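Local structure of CAMK/CAMK2 protein kinase (Salpingoeca rosetta, 5IG1) at residues 4-14 against 83-94; 97-106 against 144-152. The protein probably catalyses, through this kinase domain of a calcium/calmodulin-dependent kinase, phosphate transfer from ATP to serine and threonine residues of proteins. All coordinates share one frame; numbering follows the deposited sequence.

Interactions 1 and 2 share no structural element, and their centres lie about 25 Å apart, yet the chain passes directly between them: strand 90-96 of interaction 1 leads through the hinge between the kinase lobes into 97-106 of interaction 2. Interaction 1 is peripheral, about 25 Å from the centre of the chain, where the N-terminal segment docks on the small-lobe sheet mainly through aromatic packing. Interaction 2 lies deeper, about 10 Å from that centre, and joins the segment after the hinge to the strand after the catalytic loop, largely by backbone hydrogen bonds. Both are partly buried; charged side chains edge interaction 1, whereas Glu102 and Glu106 of interaction 2 pack their stems and pair with arginines.

Interaction 1: 4-14 against 83-94; sequences METETSFFDLY and RAFRDESHFYLV. With PO4 (phosphate ion), chain D.
Residues 4-14 meet strand 81-86 at a single bridge between Glu5 and Phe85, with Glu5 N giving a 2.8 Å hydrogen bond to Ala84 O while Glu5 O takes a weak one from Arg86 N. Beside it, Met4 lays CB against the small methyl of Ala84, and its flexible thioether reaches the edge of the Phe91 ring, a Met-aromatic contact with SD 3.7 Å from CE1. The chain then turns into helix 10-13, N-capped by Ser9, whose OG accepts from Phe11 N. Phe10 is the wedge: its CA sits over the face of Phe85, 3.6 Å from the ring centroid, and with CG anti to the backbone N (chi1 155°) its ring is offset edge-to-face with Phe85 and nearly parallel to Tyr92. The Phe10 and Tyr92 planes differ by 7° but are slid apart. Phe11 turns an edge to the hydroxyl of Tyr92, and Val94 CG2 lies over the face of Tyr14. With Tyr92 cut back to an alanine, a gap would probably open along one face of Phe10 and at the edge of Phe11. Farther out, the extended Arg86 reaches a phosphate ion, probably from the crystallisation liquor, with NH2 3.0 Å from O1 and NH1 bonded to O4. Most of the contact is apolar, which suggests that rings mainly hold the segment, one sound and one weak backbone bond setting its register.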
loop_
_atom_site.group_PDB
_atom_site.type_symbol
_atom_site.label_atom_id
_atom_site.label_comp_id
_atom_site.label_asym_id
_atom_site.label_seq_id
_atom_site.Cartn_x
_atom_site.Cartn_y
_atom_site.Cartn_z
ATOM N N MET A 4 18.419 -6.461 13.320
ATOM C CA MET A 4 18.479 -7.595 12.401
ATOM C C MET A 4 19.601 -8.569 12.775
ATOM O O MET A 4 20.602 -8.182 13.381
ATOM C CB MET A 4 18.663 -7.106 10.961
ATOM C CG MET A 4 20.104 -6.927 10.529
ATOM S SD MET A 4 20.239 -5.958 9.012
ATOM C CE MET A 4 20.514 -4.313 9.680
ATOM N N GLU A 5 19.423 -9.838 12.409
ATOM C CA GLU A 5 20.380 -10.891 12.749
ATOM C C GLU A 5 21.527 -10.860 11.752
ATOM O O GLU A 5 21.399 -11.329 10.619
ATOM C CB GLU A 5 19.701 -12.257 12.760
ATOM C CG GLU A 5 18.631 -12.410 13.830
ATOM C CD GLU A 5 19.183 -12.258 15.235
ATOM O OE1 GLU A 5 20.352 -12.640 15.464
ATOM O OE2 GLU A 5 18.448 -11.747 16.106
ATOM N N THR A 6 22.662 -10.313 12.177
ATOM C CA THR A 6 23.850 -10.266 11.339
ATOM C C THR A 6 24.786 -11.447 11.565
ATOM O O THR A 6 25.738 -11.614 10.796
ATOM C CB THR A 6 24.615 -8.962 11.582
ATOM O OG1 THR A 6 25.705 -8.867 10.656
ATOM C CG2 THR A 6 25.156 -8.923 13.008
ATOM N N GLU A 7 24.541 -12.268 12.587
ATOM C CA GLU A 7 25.411 -13.396 12.897
ATOM C C GLU A 7 24.840 -14.744 12.495
ATOM O O GLU A 7 25.605 -15.632 12.114
ATOM C CB GLU A 7 25.732 -13.435 14.398
ATOM C CG GLU A 7 26.501 -12.226 14.926
ATOM C CD GLU A 7 27.976 -12.232 14.550
ATOM O OE1 GLU A 7 28.349 -12.861 13.537
ATOM O OE2 GLU A 7 28.772 -11.604 15.279
ATOM N N THR A 8 23.527 -14.927 12.585
ATOM C CA THR A 8 22.902 -16.182 12.203
ATOM C C THR A 8 22.446 -16.110 10.755
ATOM O O THR A 8 21.996 -15.062 10.283
ATOM C CB THR A 8 21.717 -16.498 13.113
ATOM O OG1 THR A 8 22.065 -16.190 14.469
ATOM C CG2 THR A 8 21.348 -17.973 13.009
ATOM N N SER A 9 22.579 -17.225 10.048
ATOM C CA SER A 9 22.195 -17.275 8.647
ATOM C C SER A 9 20.701 -17.527 8.524
ATOM O O SER A 9 20.135 -18.352 9.243
ATOM C CB SER A 9 22.970 -18.368 7.915
ATOM O OG SER A 9 22.603 -18.415 6.548
ATOM N N PHE A 10 20.059 -16.784 7.623
ATOM C CA PHE A 10 18.672 -17.076 7.288
ATOM C C PHE A 10 18.493 -18.554 6.965
ATOM O O PHE A 10 17.510 -19.178 7.382
ATOM C CB PHE A 10 18.231 -16.195 6.113
ATOM C CG PHE A 10 17.101 -16.769 5.312
ATOM C CD1 PHE A 10 15.783 -16.556 5.691
ATOM C CD2 PHE A 10 17.357 -17.519 4.172
ATOM C CE1 PHE A 10 14.746 -17.078 4.952
ATOM C CE2 PHE A 10 16.322 -18.050 3.434
ATOM C CZ PHE A 10 15.012 -17.827 3.823
ATOM N N PHE A 11 19.447 -19.136 6.236
ATOM C CA PHE A 11 19.343 -20.536 5.852
ATOM C C PHE A 11 19.483 -21.482 7.032
ATOM O O PHE A 11 19.174 -22.669 6.889
ATOM C CB PHE A 11 20.387 -20.864 4.786
ATOM C CG PHE A 11 20.187 -20.117 3.503
ATOM C CD1 PHE A 11 19.112 -20.408 2.680
ATOM C CD2 PHE A 11 21.060 -19.116 3.128
ATOM C CE1 PHE A 11 18.922 -19.720 1.504
ATOM C CE2 PHE A 11 20.874 -18.423 1.951
ATOM C CZ PHE A 11 19.804 -18.726 1.138
ATOM N N ASP A 12 19.936 -20.995 8.185
ATOM C CA ASP A 12 19.979 -21.835 9.375
ATOM C C ASP A 12 18.615 -21.931 10.049
ATOM O O ASP A 12 18.271 -22.984 10.597
ATOM C CB ASP A 12 21.021 -21.302 10.361
ATOM C CG ASP A 12 22.436 -21.405 9.828
ATOM O OD1 ASP A 12 22.672 -22.239 8.929
ATOM O OD2 ASP A 12 23.313 -20.657 10.310
ATOM N N LEU A 13 17.825 -20.861 10.014
ATOM C CA LEU A 13 16.509 -20.862 10.639
ATOM C C LEU A 13 15.383 -21.168 9.665
ATOM O O LEU A 13 14.352 -21.712 10.076
ATOM C CB LEU A 13 16.235 -19.508 11.306
ATOM C CG LEU A 13 17.288 -19.043 12.310
ATOM C CD1 LEU A 13 16.788 -17.831 13.080
ATOM C CD2 LEU A 13 17.657 -20.175 13.249
ATOM N N TYR A 14 15.547 -20.828 8.391
ATOM C CA TYR A 14 14.508 -21.040 7.399
ATOM C C TYR A 14 15.033 -21.924 6.279
ATOM O O TYR A 14 16.239 -21.984 6.025
ATOM C CB TYR A 14 14.003 -19.719 6.835
ATOM C CG TYR A 14 13.302 -18.873 7.869
ATOM C CD1 TYR A 14 14.014 -18.006 8.690
ATOM C CD2 TYR A 14 11.926 -18.955 8.038
ATOM C CE1 TYR A 14 13.369 -17.233 9.644
ATOM C CE2 TYR A 14 11.277 -18.192 8.989
ATOM C CZ TYR A 14 11.999 -17.331 9.784
ATOM O OH TYR A 14 11.342 -16.580 10.727
ATOM N N ARG A 83 11.530 -11.637 10.944
ATOM C CA ARG A 83 12.928 -11.410 11.279
ATOM C C ARG A 83 13.655 -10.989 10.015
ATOM O O ARG A 83 13.210 -11.270 8.897
ATOM C CB ARG A 83 13.573 -12.664 11.883
ATOM C CG ARG A 83 14.688 -12.380 12.887
ATOM C CD ARG A 83 15.087 -13.644 13.638
ATOM N NE ARG A 83 13.921 -14.390 14.107
ATOM C CZ ARG A 83 13.341 -14.218 15.292
ATOM N NH1 ARG A 83 13.817 -13.319 16.145
ATOM N NH2 ARG A 83 12.282 -14.947 15.625
ATOM N N ALA A 84 14.779 -10.306 10.203
ATOM C CA ALA A 84 15.587 -9.808 9.098
ATOM C C ALA A 84 17.024 -10.270 9.269
ATOM O O ALA A 84 17.566 -10.248 10.378
ATOM C CB ALA A 84 15.538 -8.281 9.007
ATOM N N PHE A 85 17.635 -10.686 8.163
ATOM C CA PHE A 85 18.994 -11.204 8.160
ATOM C C PHE A 85 19.841 -10.430 7.165
ATOM O O PHE A 85 19.340 -9.909 6.166
ATOM C CB PHE A 85 19.052 -12.690 7.778
ATOM C CG PHE A 85 18.190 -13.575 8.618
ATOM C CD1 PHE A 85 16.837 -13.695 8.354
ATOM C CD2 PHE A 85 18.737 -14.315 9.646
ATOM C CE1 PHE A 85 16.041 -14.523 9.122
ATOM C CE2 PHE A 85 17.953 -15.148 10.409
ATOM C CZ PHE A 85 16.598 -15.252 10.148
ATOM N N ARG A 86 21.141 -10.383 7.441
ATOM C CA ARG A 86 22.122 -9.850 6.506
ATOM C C ARG A 86 23.386 -10.682 6.616
ATOM O O ARG A 86 23.963 -10.789 7.702
ATOM C CB ARG A 86 22.436 -8.382 6.793
ATOM C CG ARG A 86 23.506 -7.811 5.883
ATOM C CD ARG A 86 23.858 -6.383 6.271
ATOM N NE ARG A 86 24.696 -5.748 5.258
ATOM C CZ ARG A 86 25.105 -4.487 5.319
ATOM N NH1 ARG A 86 24.757 -3.731 6.351
ATOM N NH2 ARG A 86 25.860 -3.987 4.353
ATOM N N ASP A 87 23.806 -11.285 5.508
ATOM C CA ASP A 87 25.085 -11.957 5.454
ATOM C C ASP A 87 26.027 -11.138 4.569
ATOM O O ASP A 87 25.854 -9.911 4.445
ATOM C CB ASP A 87 24.882 -13.401 4.999
ATOM C CG ASP A 87 24.114 -13.511 3.702
ATOM O OD1 ASP A 87 24.099 -12.534 2.928
ATOM O OD2 ASP A 87 23.527 -14.585 3.450
ATOM N N GLU A 88 27.000 -11.801 3.951
ATOM C CA GLU A 88 28.025 -11.117 3.180
ATOM C C GLU A 88 27.609 -10.854 1.739
ATOM O O GLU A 88 28.421 -10.348 0.960
ATOM C CB GLU A 88 29.323 -11.933 3.206
ATOM C CG GLU A 88 29.764 -12.327 4.602
ATOM C CD GLU A 88 30.969 -13.249 4.599
ATOM O OE1 GLU A 88 31.547 -13.482 5.682
ATOM O OE2 GLU A 88 31.337 -13.743 3.513
ATOM N N SER A 89 26.371 -11.176 1.366
ATOM C CA SER A 89 25.975 -11.076 -0.033
ATOM C C SER A 89 24.494 -10.763 -0.197
ATOM O O SER A 89 24.074 -10.269 -1.248
ATOM C CB SER A 89 26.311 -12.374 -0.772
ATOM O OG SER A 89 25.578 -13.459 -0.232
ATOM N N HIS A 90 23.691 -11.048 0.827
ATOM C CA HIS A 90 22.251 -10.903 0.705
ATOM C C HIS A 90 21.645 -10.326 1.975
ATOM O O HIS A 90 22.181 -10.479 3.077
ATOM C CB HIS A 90 21.562 -12.239 0.401
ATOM C CG HIS A 90 21.803 -12.749 -0.984
ATOM N ND1 HIS A 90 22.903 -13.511 -1.315
ATOM C CD2 HIS A 90 21.077 -12.620 -2.121
ATOM C CE1 HIS A 90 22.848 -13.823 -2.598
ATOM N NE2 HIS A 90 21.749 -13.295 -3.110
ATOM N N PHE A 91 20.528 -9.635 1.782
ATOM C CA PHE A 91 19.532 -9.370 2.804
ATOM C C PHE A 91 18.433 -10.412 2.676
ATOM O O PHE A 91 18.029 -10.763 1.561
ATOM C CB PHE A 91 18.915 -7.981 2.636
ATOM C CG PHE A 91 19.661 -6.885 3.327
ATOM C CD1 PHE A 91 19.723 -6.837 4.707
ATOM C CD2 PHE A 91 20.265 -5.876 2.594
ATOM C CE1 PHE A 91 20.397 -5.819 5.345
ATOM C CE2 PHE A 91 20.939 -4.852 3.227
ATOM C CZ PHE A 91 21.005 -4.824 4.603
ATOM N N TYR A 92 17.947 -10.900 3.815
ATOM C CA TYR A 92 16.776 -11.771 3.853
ATOM C C TYR A 92 15.775 -11.160 4.818
ATOM O O TYR A 92 16.025 -11.113 6.027
ATOM C CB TYR A 92 17.144 -13.189 4.274
ATOM C CG TYR A 92 18.171 -13.831 3.381
ATOM C CD1 TYR A 92 17.793 -14.496 2.216
ATOM C CD2 TYR A 92 19.523 -13.767 3.697
ATOM C CE1 TYR A 92 18.741 -15.084 1.395
ATOM C CE2 TYR A 92 20.472 -14.357 2.889
ATOM C CZ TYR A 92 20.079 -15.013 1.741
ATOM O OH TYR A 92 21.034 -15.586 0.938
ATOM N N LEU A 93 14.657 -10.680 4.288
ATOM C CA LEU A 93 13.611 -10.065 5.097
ATOM C C LEU A 93 12.449 -11.052 5.174
ATOM O O LEU A 93 11.620 -11.122 4.266
ATOM C CB LEU A 93 13.180 -8.724 4.508
ATOM C CG LEU A 93 14.277 -7.698 4.209
ATOM C CD1 LEU A 93 13.678 -6.314 4.048
ATOM C CD2 LEU A 93 15.329 -7.688 5.287
ATOM N N VAL A 94 12.393 -11.812 6.261
ATOM C CA VAL A 94 11.339 -12.805 6.437
ATOM C C VAL A 94 10.063 -12.096 6.867
ATOM O O VAL A 94 10.069 -11.314 7.822
ATOM C CB VAL A 94 11.763 -13.868 7.461
ATOM C CG1 VAL A 94 10.635 -14.855 7.694
ATOM C CG2 VAL A 94 13.016 -14.591 6.980
HETATM P P PO4 D . 27.039 -0.548 6.538
HETATM O O1 PO4 D . 27.038 -1.440 5.316
HETATM O O2 PO4 D . 28.425 -0.511 7.145
HETATM O O3 PO4 D . 26.625 0.850 6.127
HETATM O O4 PO4 D . 26.067 -1.090 7.565
#

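Interaction 2: 97-106 against 144-152; sequences YVSGGELFDE and PENLLLASK. With PO4 (phosphate ion), chain C.
Ser99 turns its hydroxyl between its own N and carbonyl carbon (chi1 61°), which brings OG within 3.2 Å of Ala150 O, while Phe104, with CG set beside the backbone N (chi1 -75°), lays a ring face on Pro144. Ala150 O is thus gripped twice by one residue, since Ser99 N also donates to it in a nearly straight bond of 2.9 Å, from well above the carbonyl plane. Gly100 N follows with a bond to Leu149 O. Glycine suits this place because a CB here would clash with Leu149 CB and Ser151 O; Gly101 has a phi of 77°, which glycine adopts readily. Farther along, Leu149 N donates to Gly101 O at 2.8 Å and Leu103 N to Leu147 O, flanking the antiparallel non-hydrogen-bonded pair Glu102 and Leu148. In the protein kinase fold this joins the segment after the hinge to the strand that follows the catalytic loop, whose HRDLKPEN motif ends in Pro144, Glu145 and Asn146; strand 158-160 completes the small sheet. Apolar groups fill in around it. Val98 CG1 packs on Leu148 CB at 3.6 Å, and Pro144 CG lies 3.8 Å from the Phe104 ring centroid, a CH-pi contact suited to the rigid proline ring. Leu149 CD1 rests against the aliphatic part of Glu106, 3.5 Å from its CB, leaving the carboxylate to a salt bridge with Arg110. Glu102 runs past Glu145 CA to a salt bridge with Arg301 of helix 288-302, which also covers Phe104.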
loop_
_atom_site.group_PDB
_atom_site.type_symbol
_atom_site.label_atom_id
_atom_site.label_comp_id
_atom_site.label_asym_id
_atom_site.label_seq_id
_atom_site.Cartn_x
_atom_site.Cartn_y
_atom_site.Cartn_z
ATOM N N TYR A 97 3.480 -15.002 5.813
ATOM C CA TYR A 97 3.016 -15.438 4.506
ATOM C C TYR A 97 1.705 -14.755 4.144
ATOM O O TYR A 97 0.770 -14.689 4.948
ATOM C CB TYR A 97 2.837 -16.953 4.484
ATOM C CG TYR A 97 2.667 -17.532 3.102
ATOM C CD1 TYR A 97 3.683 -17.434 2.161
ATOM C CD2 TYR A 97 1.498 -18.196 2.743
ATOM C CE1 TYR A 97 3.537 -17.972 0.898
ATOM C CE2 TYR A 97 1.346 -18.739 1.485
ATOM C CZ TYR A 97 2.368 -18.622 0.564
ATOM O OH TYR A 97 2.228 -19.154 -0.696
ATOM N N VAL A 98 1.651 -14.251 2.917
ATOM C CA VAL A 98 0.490 -13.571 2.367
ATOM C C VAL A 98 0.201 -14.222 1.024
ATOM O O VAL A 98 1.040 -14.171 0.115
ATOM C CB VAL A 98 0.741 -12.062 2.214
ATOM C CG1 VAL A 98 -0.253 -11.442 1.270
ATOM C CG2 VAL A 98 0.677 -11.393 3.582
ATOM N N SER A 99 -0.968 -14.849 0.903
ATOM C CA SER A 99 -1.288 -15.659 -0.266
ATOM C C SER A 99 -2.515 -15.193 -1.033
ATOM O O SER A 99 -2.923 -15.872 -1.983
ATOM C CB SER A 99 -1.499 -17.118 0.153
ATOM O OG SER A 99 -2.582 -17.221 1.061
ATOM N N GLY A 100 -3.133 -14.083 -0.642
ATOM C CA GLY A 100 -4.313 -13.621 -1.343
ATOM C C GLY A 100 -4.035 -12.740 -2.539
ATOM O O GLY A 100 -4.955 -12.444 -3.305
ATOM N N GLY A 101 -2.788 -12.318 -2.708
ATOM C CA GLY A 101 -2.425 -11.448 -3.793
ATOM C C GLY A 101 -2.834 -10.010 -3.545
ATOM O O GLY A 101 -3.215 -9.604 -2.441
ATOM N N GLU A 102 -2.732 -9.224 -4.615
ATOM C CA GLU A 102 -3.121 -7.823 -4.570
ATOM C C GLU A 102 -4.637 -7.690 -4.484
ATOM O O GLU A 102 -5.380 -8.400 -5.166
ATOM C CB GLU A 102 -2.604 -7.090 -5.807
ATOM C CG GLU A 102 -1.092 -7.065 -5.940
ATOM C CD GLU A 102 -0.627 -6.218 -7.105
ATOM O OE1 GLU A 102 -1.486 -5.676 -7.833
ATOM O OE2 GLU A 102 0.599 -6.088 -7.295
ATOM N N LEU A 103 -5.087 -6.750 -3.645
ATOM C CA LEU A 103 -6.516 -6.512 -3.444
ATOM C C LEU A 103 -7.232 -6.211 -4.757
ATOM O O LEU A 103 -8.342 -6.705 -5.001
ATOM C CB LEU A 103 -6.703 -5.357 -2.458
ATOM C CG LEU A 103 -8.116 -4.813 -2.251
ATOM C CD1 LEU A 103 -8.987 -5.885 -1.635
ATOM C CD2 LEU A 103 -8.105 -3.542 -1.391
ATOM N N PHE A 104 -6.613 -5.401 -5.619
ATOM C CA PHE A 104 -7.287 -5.003 -6.850
ATOM C C PHE A 104 -7.369 -6.160 -7.831
ATOM O O PHE A 104 -8.307 -6.223 -8.632
ATOM C CB PHE A 104 -6.579 -3.805 -7.487
ATOM C CG PHE A 104 -6.838 -2.492 -6.783
ATOM C CD1 PHE A 104 -7.151 -2.449 -5.435
ATOM C CD2 PHE A 104 -6.785 -1.302 -7.481
ATOM C CE1 PHE A 104 -7.388 -1.249 -4.799
ATOM C CE2 PHE A 104 -7.022 -0.098 -6.845
ATOM C CZ PHE A 104 -7.330 -0.075 -5.505
ATOM N N ASP A 105 -6.410 -7.088 -7.780
ATOM C CA ASP A 105 -6.498 -8.278 -8.613
ATOM C C ASP A 105 -7.598 -9.224 -8.143
ATOM O O ASP A 105 -8.043 -10.074 -8.919
ATOM C CB ASP A 105 -5.156 -9.014 -8.637
ATOM C CG ASP A 105 -4.067 -8.232 -9.350
ATOM O OD1 ASP A 105 -4.396 -7.374 -10.194
ATOM O OD2 ASP A 105 -2.875 -8.488 -9.072
ATOM N N GLU A 106 -8.043 -9.098 -6.893
ATOM C CA GLU A 106 -9.068 -9.989 -6.365
ATOM C C GLU A 106 -10.461 -9.399 -6.487
ATOM O O GLU A 106 -11.425 -10.140 -6.715
ATOM C CB GLU A 106 -8.779 -10.325 -4.897
ATOM C CG GLU A 106 -9.682 -11.419 -4.309
ATOM C CD GLU A 106 -10.963 -10.876 -3.700
ATOM O OE1 GLU A 106 -11.084 -9.644 -3.552
ATOM O OE2 GLU A 106 -11.852 -11.683 -3.364
ATOM N N PRO A 144 -1.924 0.028 -5.125
ATOM C CA PRO A 144 -2.545 -1.306 -5.129
ATOM C C PRO A 144 -1.552 -2.443 -5.026
ATOM O O PRO A 144 -1.916 -3.522 -4.544
ATOM C CB PRO A 144 -3.292 -1.335 -6.468
ATOM C CG PRO A 144 -3.586 0.082 -6.754
ATOM C CD PRO A 144 -2.396 0.841 -6.259
ATOM N N GLU A 145 -0.310 -2.236 -5.462
ATOM C CA GLU A 145 0.703 -3.276 -5.339
ATOM C C GLU A 145 1.048 -3.550 -3.884
ATOM O O GLU A 145 1.500 -4.654 -3.557
ATOM C CB GLU A 145 1.961 -2.883 -6.119
ATOM C CG GLU A 145 1.737 -2.662 -7.612
ATOM C CD GLU A 145 1.222 -1.273 -7.946
ATOM O OE1 GLU A 145 0.328 -0.764 -7.237
ATOM O OE2 GLU A 145 1.719 -0.683 -8.925
ATOM N N ASN A 146 0.853 -2.571 -3.001
ATOM C CA ASN A 146 1.146 -2.729 -1.582
ATOM C C ASN A 146 -0.075 -3.093 -0.752
ATOM O O ASN A 146 0.038 -3.188 0.475
ATOM C CB ASN A 146 1.759 -1.450 -1.008
ATOM C CG ASN A 146 2.982 -1.000 -1.760
ATOM O OD1 ASN A 146 3.755 -1.816 -2.266
ATOM N ND2 ASN A 146 3.172 0.309 -1.832
ATOM N N LEU A 147 -1.236 -3.284 -1.374
ATOM C CA LEU A 147 -2.459 -3.654 -0.665
ATOM C C LEU A 147 -2.737 -5.121 -0.963
ATOM O O LEU A 147 -3.283 -5.453 -2.019
ATOM C CB LEU A 147 -3.626 -2.769 -1.085
ATOM C CG LEU A 147 -3.336 -1.274 -1.030
ATOM C CD1 LEU A 147 -4.550 -0.484 -1.490
ATOM C CD2 LEU A 147 -2.942 -0.881 0.381
ATOM N N LEU A 148 -2.367 -5.995 -0.032
ATOM C CA LEU A 148 -2.465 -7.430 -0.235
ATOM C C LEU A 148 -3.613 -8.025 0.569
ATOM O O LEU A 148 -4.186 -7.389 1.457
ATOM C CB LEU A 148 -1.161 -8.127 0.152
ATOM C CG LEU A 148 0.108 -7.574 -0.483
ATOM C CD1 LEU A 148 1.307 -8.436 -0.110
ATOM C CD2 LEU A 148 -0.055 -7.488 -1.988
ATOM N N LEU A 149 -3.954 -9.260 0.226
ATOM C CA LEU A 149 -4.908 -10.062 0.973
ATOM C C LEU A 149 -4.165 -11.218 1.627
ATOM O O LEU A 149 -3.330 -11.865 0.991
ATOM C CB LEU A 149 -6.025 -10.583 0.063
ATOM C CG LEU A 149 -7.031 -9.532 -0.409
ATOM C CD1 LEU A 149 -7.930 -10.109 -1.469
ATOM C CD2 LEU A 149 -7.855 -9.009 0.753
ATOM N N ALA A 150 -4.465 -11.467 2.904
ATOM C CA ALA A 150 -3.727 -12.483 3.650
ATOM C C ALA A 150 -3.893 -13.868 3.033
ATOM O O ALA A 150 -2.943 -14.660 2.998
ATOM C CB ALA A 150 -4.182 -12.490 5.107
ATOM N N SER A 151 -5.083 -14.178 2.532
ATOM C CA SER A 151 -5.352 -15.493 1.975
ATOM C C SER A 151 -6.342 -15.357 0.829
ATOM O O SER A 151 -7.038 -14.347 0.699
ATOM C CB SER A 151 -5.893 -16.436 3.046
ATOM O OG SER A 151 -6.992 -15.849 3.726
ATOM N N LYS A 152 -6.415 -16.403 0.008
ATOM C CA LYS A 152 -7.417 -16.473 -1.047
ATOM C C LYS A 152 -8.815 -16.713 -0.505
ATOM O O LYS A 152 -9.737 -16.938 -1.293
ATOM C CB LYS A 152 -7.058 -17.572 -2.050
ATOM C CG LYS A 152 -5.645 -17.468 -2.605
ATOM C CD LYS A 152 -5.367 -18.549 -3.648
ATOM C CE LYS A 152 -3.875 -18.637 -3.969
ATOM N NZ LYS A 152 -3.093 -19.219 -2.839
HETATM P P PO4 C . 0.155 -22.501 -0.468
HETATM O O1 PO4 C . -0.455 -23.492 -1.436
HETATM O O2 PO4 C . 1.180 -23.202 0.391
HETATM O O3 PO4 C . 0.838 -21.392 -1.231
HETATM O O4 PO4 C . -0.932 -21.906 0.398
#